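Local coordinates for cupin 2 conserved barrel domain protein (Planctomyces limnophilus, PDB 4H7L) that is of unknown function but binds a copper(II) ion within a cupin beta-barrel and pairs with a second copy of itself, at residues V47-Q53 with A110-V116. Numbering follows the deposited sequence.
Sequences VSVHYTQ and ATIINIV
Ser-48, His-50 and Thr-52 each exchange two backbone hydrogen bonds with Val-116, Asn-114 and Ile-112, the regular pattern of antiparallel strands, here running at 160° to one another. His-50 N to Asn-114 O is 2.9 Å; the bond from Thr-52 N to Ile-112 O is almost straight. In the non-hydrogen-bonded pairs between them, CA-H groups approach carbonyl oxygens, as Ile-113 CA does His-50 O at 3.3 Å.

Polar side chains meet at one end, where Gln-53 and Thr-111 lie alongside each other and OE1 of the amide comes within 2.8 Å of Thr-111 OG1. The glutamine chain folds at chi2 (-70°), which carries the amide to the side chain of Thr-111. The threonine hydroxyl is also hydrogen-bonded to Asp-74. An alanine in place of Gln-53 removes the amide, and Thr-111 OG1 would probably be left without its neighbour across the strands.

Apolar contacts continue along that face. Thr-111 CG2 touches Tyr-51 CE1 at 3.4 Å, the tip of Ile-113, CD1, sits at the edge of the same ring, and Ile-113 CG2 meets Val-49 CG1.

On the other face His-50 and Asn-114 point the same way, ring and amide planes 79° apart, while Val-116 CG2 lies over one face of the imidazole. A water joins Thr-52 OG1, 2.8 Å away, more weakly to Asn-114 ND2. That amide nitrogen also donates to Glu-68, a copper ligand, so Asn-114 is a second-shell residue, its side chain about 5 Å from the copper.

Within the cupin barrel, strand 33-38 flanks 48-54 and strand 67-72 flanks 110-117; Val-49, Tyr-51 and Ile-115 pack against the second subunit, Ile-115 meeting its own counterpart there.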
loop_
_atom_site.group_PDB
_atom_site.type_symbol
_atom_site.label_atom_id
_atom_site.label_comp_id
_atom_site.label_asym_id
_atom_site.label_seq_id
_atom_site.Cartn_x
_atom_site.Cartn_y
_atom_site.Cartn_z
ATOM N N VAL B 47 3.435 -2.638 -9.076
ATOM C CA VAL B 47 3.618 -3.134 -7.722
ATOM C C VAL B 47 2.595 -4.212 -7.394
ATOM O O VAL B 47 1.511 -4.250 -7.973
ATOM C CB VAL B 47 3.472 -2.000 -6.694
ATOM C CG1 VAL B 47 4.309 -0.809 -7.104
ATOM C CG2 VAL B 47 2.015 -1.587 -6.553
ATOM N N SER B 48 2.951 -5.089 -6.463
ATOM C CA SER B 48 2.012 -6.061 -5.934
ATOM C C SER B 48 1.487 -5.506 -4.628
ATOM O O SER B 48 2.166 -4.721 -3.972
ATOM C CB SER B 48 2.697 -7.402 -5.681
ATOM O OG SER B 48 3.240 -7.930 -6.874
ATOM N N VAL B 49 0.285 -5.917 -4.243
ATOM C CA VAL B 49 -0.272 -5.506 -2.964
ATOM C C VAL B 49 -0.811 -6.714 -2.210
ATOM O O VAL B 49 -1.762 -7.361 -2.645
ATOM C CB VAL B 49 -1.374 -4.452 -3.143
ATOM C CG1 VAL B 49 -1.994 -4.099 -1.802
ATOM C CG2 VAL B 49 -0.797 -3.211 -3.798
ATOM N N HIS B 50 -0.174 -7.020 -1.085
ATOM C CA HIS B 50 -0.558 -8.152 -0.253
ATOM C C HIS B 50 -1.305 -7.667 0.980
ATOM O O HIS B 50 -0.960 -6.638 1.559
ATOM C CB HIS B 50 0.679 -8.916 0.217
ATOM C CG HIS B 50 1.582 -9.369 -0.888
ATOM N ND1 HIS B 50 1.268 -9.231 -2.221
ATOM C CD2 HIS B 50 2.797 -9.967 -0.847
ATOM C CE1 HIS B 50 2.252 -9.721 -2.957
ATOM N NE2 HIS B 50 3.189 -10.175 -2.146
ATOM N N TYR B 51 -2.326 -8.414 1.379
ATOM C CA TYR B 51 -2.970 -8.216 2.667
ATOM C C TYR B 51 -2.577 -9.413 3.523
ATOM O O TYR B 51 -3.045 -10.529 3.301
ATOM C CB TYR B 51 -4.482 -8.109 2.494
ATOM C CG TYR B 51 -5.271 -8.076 3.782
ATOM C CD1 TYR B 51 -5.201 -6.991 4.637
ATOM C CD2 TYR B 51 -6.111 -9.119 4.122
ATOM C CE1 TYR B 51 -5.930 -6.956 5.805
ATOM C CE2 TYR B 51 -6.847 -9.095 5.286
ATOM C CZ TYR B 51 -6.754 -8.008 6.125
ATOM O OH TYR B 51 -7.487 -7.972 7.287
ATOM N N THR B 52 -1.699 -9.177 4.489
ATOM C CA THR B 52 -0.970 -10.261 5.130
ATOM C C THR B 52 -1.221 -10.350 6.627
ATOM O O THR B 52 -1.122 -9.359 7.348
ATOM C CB THR B 52 0.546 -10.103 4.903
ATOM O OG1 THR B 52 0.832 -10.160 3.500
ATOM C CG2 THR B 52 1.318 -11.198 5.618
ATOM N N GLN B 53 -1.532 -11.558 7.082
ATOM C CA GLN B 53 -1.732 -11.832 8.497
ATOM C C GLN B 53 -0.474 -12.447 9.097
ATOM O O GLN B 53 -0.078 -13.551 8.724
ATOM C CB GLN B 53 -2.906 -12.796 8.685
ATOM C CG GLN B 53 -4.231 -12.280 8.146
ATOM C CD GLN B 53 -4.778 -11.138 8.971
ATOM O OE1 GLN B 53 -4.122 -10.658 9.896
ATOM N NE2 GLN B 53 -5.988 -10.698 8.648
ATOM N N ALA B 110 0.191 -9.383 13.872
ATOM C CA ALA B 110 -0.085 -8.127 13.186
ATOM C C ALA B 110 -0.806 -8.358 11.860
ATOM O O ALA B 110 -0.775 -9.454 11.302
ATOM C CB ALA B 110 1.212 -7.369 12.944
ATOM N N THR B 111 -1.464 -7.313 11.369
ATOM C CA THR B 111 -2.068 -7.322 10.044
ATOM C C THR B 111 -1.487 -6.164 9.243
ATOM O O THR B 111 -1.485 -5.024 9.704
ATOM C CB THR B 111 -3.593 -7.157 10.114
ATOM O OG1 THR B 111 -4.147 -8.136 11.003
ATOM C CG2 THR B 111 -4.210 -7.313 8.730
ATOM N N ILE B 112 -0.994 -6.447 8.043
ATOM C CA ILE B 112 -0.351 -5.411 7.255
ATOM C C ILE B 112 -0.775 -5.422 5.794
ATOM O O ILE B 112 -1.276 -6.423 5.283
ATOM C CB ILE B 112 1.181 -5.543 7.306
ATOM C CG1 ILE B 112 1.633 -6.836 6.624
ATOM C CG2 ILE B 112 1.667 -5.513 8.744
ATOM C CD1 ILE B 112 2.999 -6.733 5.995
ATOM N N ILE B 113 -0.593 -4.278 5.144
ATOM C CA ILE B 113 -0.609 -4.200 3.695
ATOM C C ILE B 113 0.841 -4.171 3.248
ATOM O O ILE B 113 1.561 -3.227 3.549
ATOM C CB ILE B 113 -1.265 -2.907 3.186
ATOM C CG1 ILE B 113 -2.717 -2.798 3.656
ATOM C CG2 ILE B 113 -1.188 -2.846 1.666
ATOM C CD1 ILE B 113 -3.644 -3.786 3.016
ATOM N N ASN B 114 1.277 -5.198 2.534
ATOM C CA ASN B 114 2.636 -5.215 2.024
ATOM C C ASN B 114 2.660 -4.808 0.557
ATOM O O ASN B 114 2.116 -5.499 -0.301
ATOM C CB ASN B 114 3.268 -6.594 2.208
ATOM C CG ASN B 114 4.707 -6.637 1.747
ATOM O OD1 ASN B 114 5.310 -5.596 1.470
ATOM N ND2 ASN B 114 5.269 -7.839 1.666
ATOM N N ILE B 115 3.286 -3.672 0.282
ATOM C CA ILE B 115 3.398 -3.157 -1.075
ATOM C C ILE B 115 4.782 -3.484 -1.616
ATOM O O ILE B 115 5.789 -3.043 -1.068
ATOM C CB ILE B 115 3.171 -1.638 -1.096
ATOM C CG1 ILE B 115 1.779 -1.310 -0.552
ATOM C CG2 ILE B 115 3.314 -1.095 -2.505
ATOM C CD1 ILE B 115 1.663 0.079 0.032
ATOM N N VAL B 116 4.827 -4.264 -2.692
ATOM C CA VAL B 116 6.089 -4.777 -3.216
ATOM C C VAL B 116 6.373 -4.264 -4.624
ATOM O O VAL B 116 5.504 -4.317 -5.496
ATOM C CB VAL B 116 6.066 -6.314 -3.266
ATOM C CG1 VAL B 116 7.412 -6.854 -3.727
ATOM C CG2 VAL B 116 5.687 -6.888 -1.910
HETATM O O HOH W 1 3.380 -10.472 2.365
#